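Local coordinates for uncharacterized protein (Bacteroides caccae, PDB 4R4K) that is of unknown function but adopts a cystatin-like fold, with a long C-terminal helix and pockets that hold polyethylene glycol in the crystal, at residues A6-F19 with E107-V119. Sequence-based numbering, arbitrary orientation. Where two conformers were deposited one is given.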
ATOM      1  N   ALA A   6      13.541   6.248 -15.586  1.00 35.69           N
ATOM      2  CA  ALA A   6      14.072   5.057 -16.230  1.00 39.71           C
ATOM      3  C   ALA A   6      14.304   5.292 -17.728  1.00 36.13           C
ATOM      4  O   ALA A   6      13.503   5.943 -18.404  1.00 36.01           O
ATOM      5  CB  ALA A   6      13.126   3.879 -16.016  1.00 43.78           C
ATOM      6  N   GLN A   7      15.400   4.746 -18.235  1.00 32.76           N
ATOM      7  CA  GLN A   7      15.760   4.897 -19.650  1.00 35.44           C
ATOM      8  C   GLN A   7      15.230   3.728 -20.491  1.00 26.99           C
ATOM      9  O   GLN A   7      15.280   3.772 -21.713  1.00 29.21           O
ATOM     10  CB  GLN A   7      17.265   4.993 -19.819  1.00 40.75           C
ATOM     11  CG  GLN A   7      17.895   6.097 -18.973  1.00 55.46           C
ATOM     12  CD  GLN A   7      17.434   7.477 -19.415  1.00 72.45           C
ATOM     13  OE1 GLN A   7      17.446   7.789 -20.604  1.00 84.27           O
ATOM     14  NE2 GLN A   7      17.007   8.302 -18.460  1.00 81.78           N
ATOM     15  N   SER A   8      14.725   2.702 -19.820  1.00 24.74           N
ATOM     16  CA  SER A   8      14.112   1.559 -20.480  1.00 25.54           C
ATOM     17  C   SER A   8      12.935   0.994 -19.700  1.00 24.22           C
ATOM     18  O   SER A   8      12.736   1.241 -18.487  1.00 25.89           O
ATOM     19  CB  SER A   8      15.129   0.431 -20.728  1.00 26.02           C
ATOM     20  OG  SER A   8      15.650  -0.049 -19.521  1.00 26.71           O
ATOM     21  N   GLY A   9      12.148   0.208 -20.415  1.00 22.71           N
ATOM     22  CA  GLY A   9      11.001  -0.441 -19.834  1.00 23.09           C
ATOM     23  C   GLY A   9       9.859   0.528 -19.589  1.00 26.86           C
ATOM     24  O   GLY A   9       9.772   1.618 -20.182  1.00 27.64           O
ATOM     25  N   GLU A  10       8.949   0.116 -18.721  1.00 21.31           N
ATOM     26  CA  GLU A  10       7.745   0.908 -18.458  1.00 21.36           C
ATOM     27  C   GLU A  10       8.033   2.239 -17.776  1.00 20.15           C
ATOM     28  O   GLU A  10       8.792   2.299 -16.828  1.00 19.38           O
ATOM     29  CB  GLU A  10       6.794   0.145 -17.538  1.00 24.65           C
ATOM     30  CG  GLU A  10       5.962  -0.890 -18.238  1.00 24.45           C
ATOM     31  CD  GLU A  10       5.031  -1.644 -17.315  1.00 21.35           C
ATOM     32  OE1 GLU A  10       5.079  -1.451 -16.068  1.00 21.95           O
ATOM     33  OE2 GLU A  10       4.277  -2.443 -17.898  1.00 24.27           O
ATOM     34  N   ASP A  11       7.379   3.293 -18.249  1.00 19.39           N
ATOM     35  CA  ASP A  11       7.387   4.602 -17.583  1.00 22.61           C
ATOM     36  C   ASP A  11       6.576   4.499 -16.268  1.00 18.81           C
ATOM     37  O   ASP A  11       5.430   4.025 -16.256  1.00 20.28           O
ATOM     38  CB  ASP A  11       6.761   5.659 -18.484  1.00 23.72           C
ATOM     39  CG  ASP A  11       6.666   7.008 -17.802  1.00 27.77           C
ATOM     40  OD1 ASP A  11       7.708   7.677 -17.694  1.00 29.60           O
ATOM     41  OD2 ASP A  11       5.570   7.391 -17.340  1.00 26.43           O
ATOM     42  N   PHE A  12       7.166   4.936 -15.175  1.00 20.29           N
ATOM     43  CA  PHE A  12       6.504   4.768 -13.862  1.00 21.17           C
ATOM     44  C   PHE A  12       5.170   5.498 -13.733  1.00 19.36           C
ATOM     45  O   PHE A  12       4.176   4.903 -13.260  1.00 19.64           O
ATOM     46  CB  PHE A  12       7.391   5.213 -12.707  1.00 20.86           C
ATOM     47  CG  PHE A  12       6.738   5.031 -11.350  1.00 19.33           C
ATOM     48  CD1 PHE A  12       6.664   3.779 -10.796  1.00 19.54           C
ATOM     49  CD2 PHE A  12       6.137   6.085 -10.682  1.00 19.92           C
ATOM     50  CE1 PHE A  12       6.039   3.561  -9.588  1.00 18.91           C
ATOM     51  CE2 PHE A  12       5.518   5.888  -9.447  1.00 20.51           C
ATOM     52  CZ  PHE A  12       5.493   4.617  -8.890  1.00 18.58           C
ATOM     53  N   LYS A  13       5.115   6.769 -14.127  1.00 21.49           N
ATOM     54  CA  LYS A  13       3.863   7.537 -13.986  1.00 25.67           C
ATOM     55  C   LYS A  13       2.725   6.931 -14.797  1.00 23.57           C
ATOM     56  O   LYS A  13       1.569   6.868 -14.332  1.00 22.34           O
ATOM     57  CB  LYS A  13       4.051   9.006 -14.384  1.00 31.99           C
ATOM     58  CG  LYS A  13       4.708   9.830 -13.297  1.00 42.68           C
ATOM     59  CD  LYS A  13       4.836  11.303 -13.685  1.00 51.11           C
ATOM     60  N   SER A  14       3.050   6.473 -16.001  1.00 23.29           N
ATOM     61  CA  SER A  14       2.065   5.804 -16.852  1.00 20.01           C
ATOM     62  C   SER A  14       1.595   4.494 -16.230  1.00 17.66           C
ATOM     63  O   SER A  14       0.399   4.200 -16.193  1.00 21.02           O
ATOM     64  CB  SER A  14       2.644   5.561 -18.254  1.00 21.67           C
ATOM     65  OG  SER A  14       1.648   5.002 -19.076  1.00 22.35           O
ATOM     66  N   PHE A  15       2.534   3.703 -15.732  1.00 18.36           N
ATOM     67  CA  PHE A  15       2.195   2.510 -14.955  1.00 19.38           C
ATOM     68  C   PHE A  15       1.258   2.816 -13.777  1.00 18.03           C
ATOM     69  O   PHE A  15       0.275   2.105 -13.546  1.00 19.59           O
ATOM     70  CB  PHE A  15       3.466   1.824 -14.433  1.00 19.25           C
ATOM     71  CG  PHE A  15       3.246   1.028 -13.173  1.00 18.28           C
ATOM     72  CD1 PHE A  15       2.693  -0.254 -13.215  1.00 16.74           C
ATOM     73  CD2 PHE A  15       3.577   1.570 -11.934  1.00 16.65           C
ATOM     74  CE1 PHE A  15       2.518  -0.990 -12.038  1.00 17.70           C
ATOM     75  CE2 PHE A  15       3.349   0.860 -10.759  1.00 16.71           C
ATOM     76  CZ  PHE A  15       2.834  -0.426 -10.816  1.00 16.73           C
ATOM     77  N   LEU A  16       1.607   3.833 -12.996  1.00 16.89           N
ATOM     78  CA  LEU A  16       0.857   4.107 -11.774  1.00 15.75           C
ATOM     79  C   LEU A  16      -0.573   4.508 -12.093  1.00 18.38           C
ATOM     80  O   LEU A  16      -1.513   4.084 -11.407  1.00 19.17           O
ATOM     81  CB  LEU A  16       1.569   5.166 -10.965  1.00 17.81           C
ATOM     82  CG  LEU A  16       1.002   5.393  -9.576  1.00 19.26           C
ATOM     83  CD1 LEU A  16       1.107   4.142  -8.721  1.00 20.36           C
ATOM     84  CD2 LEU A  16       1.721   6.570  -8.936  1.00 23.56           C
ATOM     85  N   ASP A  17      -0.747   5.258 -13.171  1.00 22.18           N
ATOM     86  CA  ASP A  17      -2.089   5.609 -13.636  0.70 24.20           C
ATOM     87  C   ASP A  17      -2.904   4.367 -14.022  1.00 21.75           C
ATOM     88  O   ASP A  17      -4.081   4.261 -13.679  1.00 21.75           O
ATOM     89  CB  ASP A  17      -2.019   6.629 -14.778  0.70 25.41           C
ATOM     90  CG  ASP A  17      -1.679   8.034 -14.280  0.70 36.18           C
ATOM     91  OD1 ASP A  17      -1.754   8.276 -13.055  0.70 38.90           O
ATOM     92  OD2 ASP A  17      -1.351   8.904 -15.115  0.70 35.35           O
ATOM     93  N   LYS A  18      -2.291   3.418 -14.713  1.00 22.04           N
ATOM     94  CA  LYS A  18      -3.009   2.193 -15.013  1.00 23.91           C
ATOM     95  C   LYS A  18      -3.298   1.348 -13.754  1.00 18.98           C
ATOM     96  O   LYS A  18      -4.375   0.774 -13.598  1.00 21.42           O
ATOM     97  CB  LYS A  18      -2.287   1.391 -16.091  1.00 24.04           C
ATOM     98  CG  LYS A  18      -3.202   0.324 -16.676  1.00 28.26           C
ATOM     99  CD  LYS A  18      -2.513  -0.489 -17.750  1.00 35.70           C
ATOM    100  CE  LYS A  18      -3.491  -1.455 -18.381  1.00 41.40           C
ATOM    101  NZ  LYS A  18      -2.851  -2.318 -19.408  1.00 44.09           N
ATOM    102  N   PHE A  19      -2.306   1.257 -12.880  1.00 18.02           N
ATOM    103  CA  PHE A  19      -2.389   0.498 -11.629  1.00 17.95           C
ATOM    104  C   PHE A  19      -3.577   0.972 -10.798  1.00 17.96           C
ATOM    105  O   PHE A  19      -4.354   0.149 -10.274  1.00 19.26           O
ATOM    106  CB  PHE A  19      -1.073   0.720 -10.886  1.00 17.10           C
ATOM    107  CG  PHE A  19      -0.907  -0.056  -9.600  1.00 17.42           C
ATOM    108  CD1 PHE A  19      -0.347  -1.340  -9.591  1.00 16.56           C
ATOM    109  CD2 PHE A  19      -1.234   0.520  -8.371  1.00 20.44           C
ATOM    110  CE1 PHE A  19      -0.163  -2.040  -8.395  1.00 20.16           C
ATOM    111  CE2 PHE A  19      -1.019  -0.164  -7.188  1.00 17.67           C
ATOM    112  CZ  PHE A  19      -0.497  -1.445  -7.202  1.00 18.15           C
ATOM    113  N   GLU A 107       6.266   0.028  -1.738  1.00 18.73           N
ATOM    114  CA  GLU A 107       7.546  -0.107  -2.409  0.50 20.20           C
ATOM    115  C   GLU A 107       7.331  -0.700  -3.792  1.00 19.11           C
ATOM    116  O   GLU A 107       6.726  -1.779  -3.926  1.00 18.92           O
ATOM    117  CB  GLU A 107       8.479  -1.015  -1.605  0.50 23.24           C
ATOM    118  CG  GLU A 107       9.864  -1.150  -2.222  0.50 28.66           C
ATOM    119  CD  GLU A 107      10.826  -1.938  -1.358  0.50 37.05           C
ATOM    120  OE1 GLU A 107      10.372  -2.746  -0.534  0.50 39.05           O
ATOM    121  OE2 GLU A 107      12.045  -1.762  -1.525  0.50 46.43           O
ATOM    122  N   PHE A 108       7.830   0.007  -4.808  1.00 18.25           N
ATOM    123  CA  PHE A 108       7.692  -0.366  -6.206  1.00 16.71           C
ATOM    124  C   PHE A 108       9.069  -0.664  -6.781  1.00 18.46           C
ATOM    125  O   PHE A 108      10.048   0.030  -6.474  1.00 20.05           O
ATOM    126  CB  PHE A 108       7.154   0.789  -7.035  1.00 17.41           C
ATOM    127  CG  PHE A 108       5.805   1.270  -6.628  1.00 17.70           C
ATOM    128  CD1 PHE A 108       4.648   0.713  -7.172  1.00 17.52           C
ATOM    129  CD2 PHE A 108       5.698   2.307  -5.740  1.00 20.96           C
ATOM    130  CE1 PHE A 108       3.415   1.203  -6.807  1.00 16.25           C
ATOM    131  CE2 PHE A 108       4.474   2.794  -5.367  1.00 22.58           C
ATOM    132  CZ  PHE A 108       3.328   2.252  -5.911  1.00 20.37           C
ATOM    133  N   GLU A 109       9.148  -1.725  -7.574  1.00 19.68           N
ATOM    134  CA  GLU A 109      10.398  -2.068  -8.240  1.00 21.54           C
ATOM    135  C   GLU A 109      10.100  -2.416  -9.686  1.00 19.99           C
ATOM    136  O   GLU A 109       9.088  -3.073  -9.984  1.00 19.62           O
ATOM    137  CB  GLU A 109      11.099  -3.221  -7.520  1.00 26.20           C
ATOM    138  CG  GLU A 109      11.616  -2.819  -6.159  1.00 35.40           C
ATOM    139  CD  GLU A 109      12.484  -3.868  -5.489  1.00 42.32           C
ATOM    140  OE1 GLU A 109      12.422  -5.052  -5.886  1.00 38.36           O
ATOM    141  OE2 GLU A 109      13.217  -3.495  -4.546  1.00 47.13           O
ATOM    142  N   GLN A 110      10.983  -1.965 -10.570  1.00 21.09           N
ATOM    143  CA  GLN A 110      10.892  -2.312 -11.950  1.00 23.25           C
ATOM    144  C   GLN A 110      11.708  -3.584 -12.118  1.00 25.00           C
ATOM    145  O   GLN A 110      12.925  -3.603 -11.889  1.00 25.45           O
ATOM    146  CB  GLN A 110      11.402  -1.200 -12.854  1.00 23.23           C
ATOM    147  CG  GLN A 110      10.995  -1.437 -14.298  1.00 23.56           C
ATOM    148  CD  GLN A 110      11.784  -0.604 -15.273  1.00 25.62           C
ATOM    149  OE1 GLN A 110      12.995  -0.641 -15.256  1.00 32.39           O
ATOM    150  NE2 GLN A 110      11.115   0.136 -16.112  1.00 24.40           N
ATOM    151  N   ALA A 111      11.008  -4.641 -12.506  1.00 22.67           N
ATOM    152  CA  ALA A 111      11.591  -5.970 -12.586  1.00 25.49           C
ATOM    153  C   ALA A 111      12.439  -6.146 -13.857  1.00 21.65           C
ATOM    154  O   ALA A 111      12.464  -5.274 -14.727  1.00 22.08           O
ATOM    155  CB  ALA A 111      10.502  -7.006 -12.552  1.00 25.96           C
ATOM    156  N   ALA A 112      13.149  -7.272 -13.942  1.00 25.89           N
ATOM    157  CA  ALA A 112      14.022  -7.552 -15.088  1.00 29.70           C
ATOM    158  C   ALA A 112      13.285  -7.544 -16.430  1.00 26.44           C
ATOM    159  O   ALA A 112      13.867  -7.163 -17.438  1.00 28.48           O
ATOM    160  CB  ALA A 112      14.770  -8.872 -14.901  1.00 31.43           C
ATOM    161  N   ASP A 113      11.994  -7.885 -16.414  1.00 26.89           N
ATOM    162  CA  ASP A 113      11.139  -7.778 -17.598  1.00 26.98           C
ATOM    163  C   ASP A 113      10.733  -6.332 -17.994  1.00 22.39           C
ATOM    164  O   ASP A 113      10.137  -6.143 -19.052  1.00 23.97           O
ATOM    165  CB  ASP A 113       9.886  -8.652 -17.452  1.00 29.27           C
ATOM    166  CG  ASP A 113       8.977  -8.225 -16.296  1.00 35.89           C
ATOM    167  OD1 ASP A 113       9.228  -7.175 -15.678  1.00 29.95           O
ATOM    168  OD2 ASP A 113       7.998  -8.939 -16.007  1.00 36.84           O
ATOM    169  N   GLY A 114      11.094  -5.322 -17.204  1.00 22.52           N
ATOM    170  CA  GLY A 114      10.778  -3.904 -17.502  1.00 23.58           C
ATOM    171  C   GLY A 114       9.433  -3.451 -16.960  1.00 20.49           C
ATOM    172  O   GLY A 114       9.026  -2.294 -17.145  1.00 20.79           O
ATOM    173  N   LYS A 115       8.745  -4.352 -16.268  1.00 19.50           N
ATOM    174  CA  LYS A 115       7.434  -4.025 -15.704  1.00 19.58           C
ATOM    175  C   LYS A 115       7.580  -3.605 -14.247  1.00 19.28           C
ATOM    176  O   LYS A 115       8.407  -4.124 -13.516  1.00 19.01           O
ATOM    177  CB  LYS A 115       6.505  -5.223 -15.802  1.00 20.84           C
ATOM    178  CG  LYS A 115       6.149  -5.637 -17.213  1.00 25.16           C
ATOM    179  CD  LYS A 115       5.206  -6.833 -17.198  1.00 28.23           C
ATOM    180  CE  LYS A 115       4.759  -7.229 -18.587  1.00 30.76           C
ATOM    181  NZ  LYS A 115       3.865  -8.412 -18.532  1.00 30.12           N
ATOM    182  N   TRP A 116       6.730  -2.677 -13.829  1.00 18.67           N
ATOM    183  CA  TRP A 116       6.680  -2.258 -12.434  1.00 18.84           C
ATOM    184  C   TRP A 116       5.761  -3.155 -11.617  1.00 18.14           C
ATOM    185  O   TRP A 116       4.689  -3.558 -12.085  1.00 16.39           O
ATOM    186  CB  TRP A 116       6.206  -0.821 -12.331  1.00 17.23           C
ATOM    187  CG  TRP A 116       7.219   0.171 -12.792  1.00 16.27           C
ATOM    188  CD1 TRP A 116       7.290   0.748 -14.020  1.00 17.10           C
ATOM    189  CD2 TRP A 116       8.262   0.755 -12.010  1.00 18.26           C
ATOM    190  NE1 TRP A 116       8.329   1.633 -14.059  1.00 19.36           N
ATOM    191  CE2 TRP A 116       8.940   1.670 -12.836  1.00 18.07           C
ATOM    192  CE3 TRP A 116       8.699   0.588 -10.697  1.00 16.72           C
ATOM    193  CZ2 TRP A 116      10.044   2.406 -12.399  1.00 21.47           C
ATOM    194  CZ3 TRP A 116       9.776   1.334 -10.254  1.00 19.51           C
ATOM    195  CH2 TRP A 116      10.439   2.236 -11.101  1.00 19.55           C
ATOM    196  N   TYR A 117       6.202  -3.449 -10.405  1.00 18.44           N
ATOM    197  CA  TYR A 117       5.431  -4.194  -9.435  1.00 19.21           C
ATOM    198  C   TYR A 117       5.545  -3.567  -8.058  1.00 18.11           C
ATOM    199  O   TYR A 117       6.572  -2.968  -7.707  1.00 18.78           O
ATOM    200  CB  TYR A 117       5.955  -5.615  -9.295  1.00 19.74           C
ATOM    201  CG  TYR A 117       5.834  -6.434 -10.511  1.00 19.01           C
ATOM    202  CD1 TYR A 117       6.827  -6.390 -11.460  1.00 19.86           C
ATOM    203  CD2 TYR A 117       4.749  -7.280 -10.725  1.00 21.29           C
ATOM    204  CE1 TYR A 117       6.717  -7.147 -12.589  1.00 23.90           C
ATOM    205  CE2 TYR A 117       4.627  -8.035 -11.868  1.00 22.00           C
ATOM    206  CZ  TYR A 117       5.640  -7.965 -12.786  1.00 25.66           C
ATOM    207  OH  TYR A 117       5.546  -8.684 -13.933  1.00 30.71           O
ATOM    208  N   VAL A 118       4.491  -3.767  -7.281  1.00 18.36           N
ATOM    209  CA  VAL A 118       4.572  -3.555  -5.842  1.00 18.55           C
ATOM    210  C   VAL A 118       5.204  -4.798  -5.237  1.00 18.10           C
ATOM    211  O   VAL A 118       4.751  -5.905  -5.509  1.00 18.95           O
ATOM    212  CB  VAL A 118       3.191  -3.315  -5.231  1.00 17.32           C
ATOM    213  CG1 VAL A 118       3.276  -3.347  -3.703  1.00 18.79           C
ATOM    214  CG2 VAL A 118       2.663  -1.981  -5.715  1.00 18.00           C
ATOM    215  N   VAL A 119       6.277  -4.601  -4.477  1.00 18.12           N
ATOM    216  CA  VAL A 119       6.955  -5.707  -3.799  1.00 18.67           C
ATOM    217  C   VAL A 119       6.815  -5.702  -2.287  1.00 20.96           C
ATOM    218  O   VAL A 119       7.075  -6.723  -1.642  1.00 21.10           O
ATOM    219  CB  VAL A 119       8.442  -5.789  -4.176  1.00 21.06           C
ATOM    220  CG1 VAL A 119       8.598  -6.030  -5.677  1.00 24.62           C
ATOM    221  CG2 VAL A 119       9.206  -4.554  -3.727  1.00 21.14           C
TER
HETATM  222  O   HOH W   1      14.954   0.287 -16.678  1.00 35.90           O
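Trp-116 lies flat between Phe-12 and Gln-110 of the paired strand: CD1 of Phe-12 stands over one indole face, 3.6 Å from Trp-116 CD2, and Gln-110 CB covers the opposite face. Phe-12 turns its ring edge to two faces at once, a pose set by chi1 of -179°, which carries the ring away from the backbone N; it makes one T-shaped pair with the six-membered ring of Trp-116 (planes at 74°) and another with Phe-108, whose CG is 3.8 Å from Phe-12 CE1. Phe-15 presents a face instead: Trp-116 CB sits squarely over its centre, 3.4 Å from the ring centroid, in a CH-pi contact, while the edge of the Phe-15 ring meets Phe-108. One turn on, Phe-19 CZ touches Val-118 CG2. In this cystatin-like fold, of the NTF2 clan, the aromatic cluster packs the N-terminal helix against the last hairpin of the antiparallel sheet, strands 104-110 and 116-123. Beyond the cluster, polar groups bind the chain leading into the helix to the hairpin turn. The indole NE1 donates to Glu-10 O over 2.9 Å, approaching from above the carbonyl plane, while Trp-116 N reaches Glu-10 OE1 in a nearly straight bond (170°). The other carboxylate oxygen of Glu-10 forms a salt bridge with Arg-29, which also binds Trp-116 O. A leucine in place of Trp-116 would probably deprive Glu-10 O of its indole donor and open a gap between Phe-12 and Gln-110. Glu-10 N donates to Gly-114 O (2.9 Å), beside Gly-9, where even a CB would probably collide with that oxygen and with Gln-110 NE2. Extended beyond CG, Gln-110 brings NE2 to a lone pair of Ser-8 O, 3.1 Å away, and a water donates to both Gln-110 OE1 and Ser-8 O.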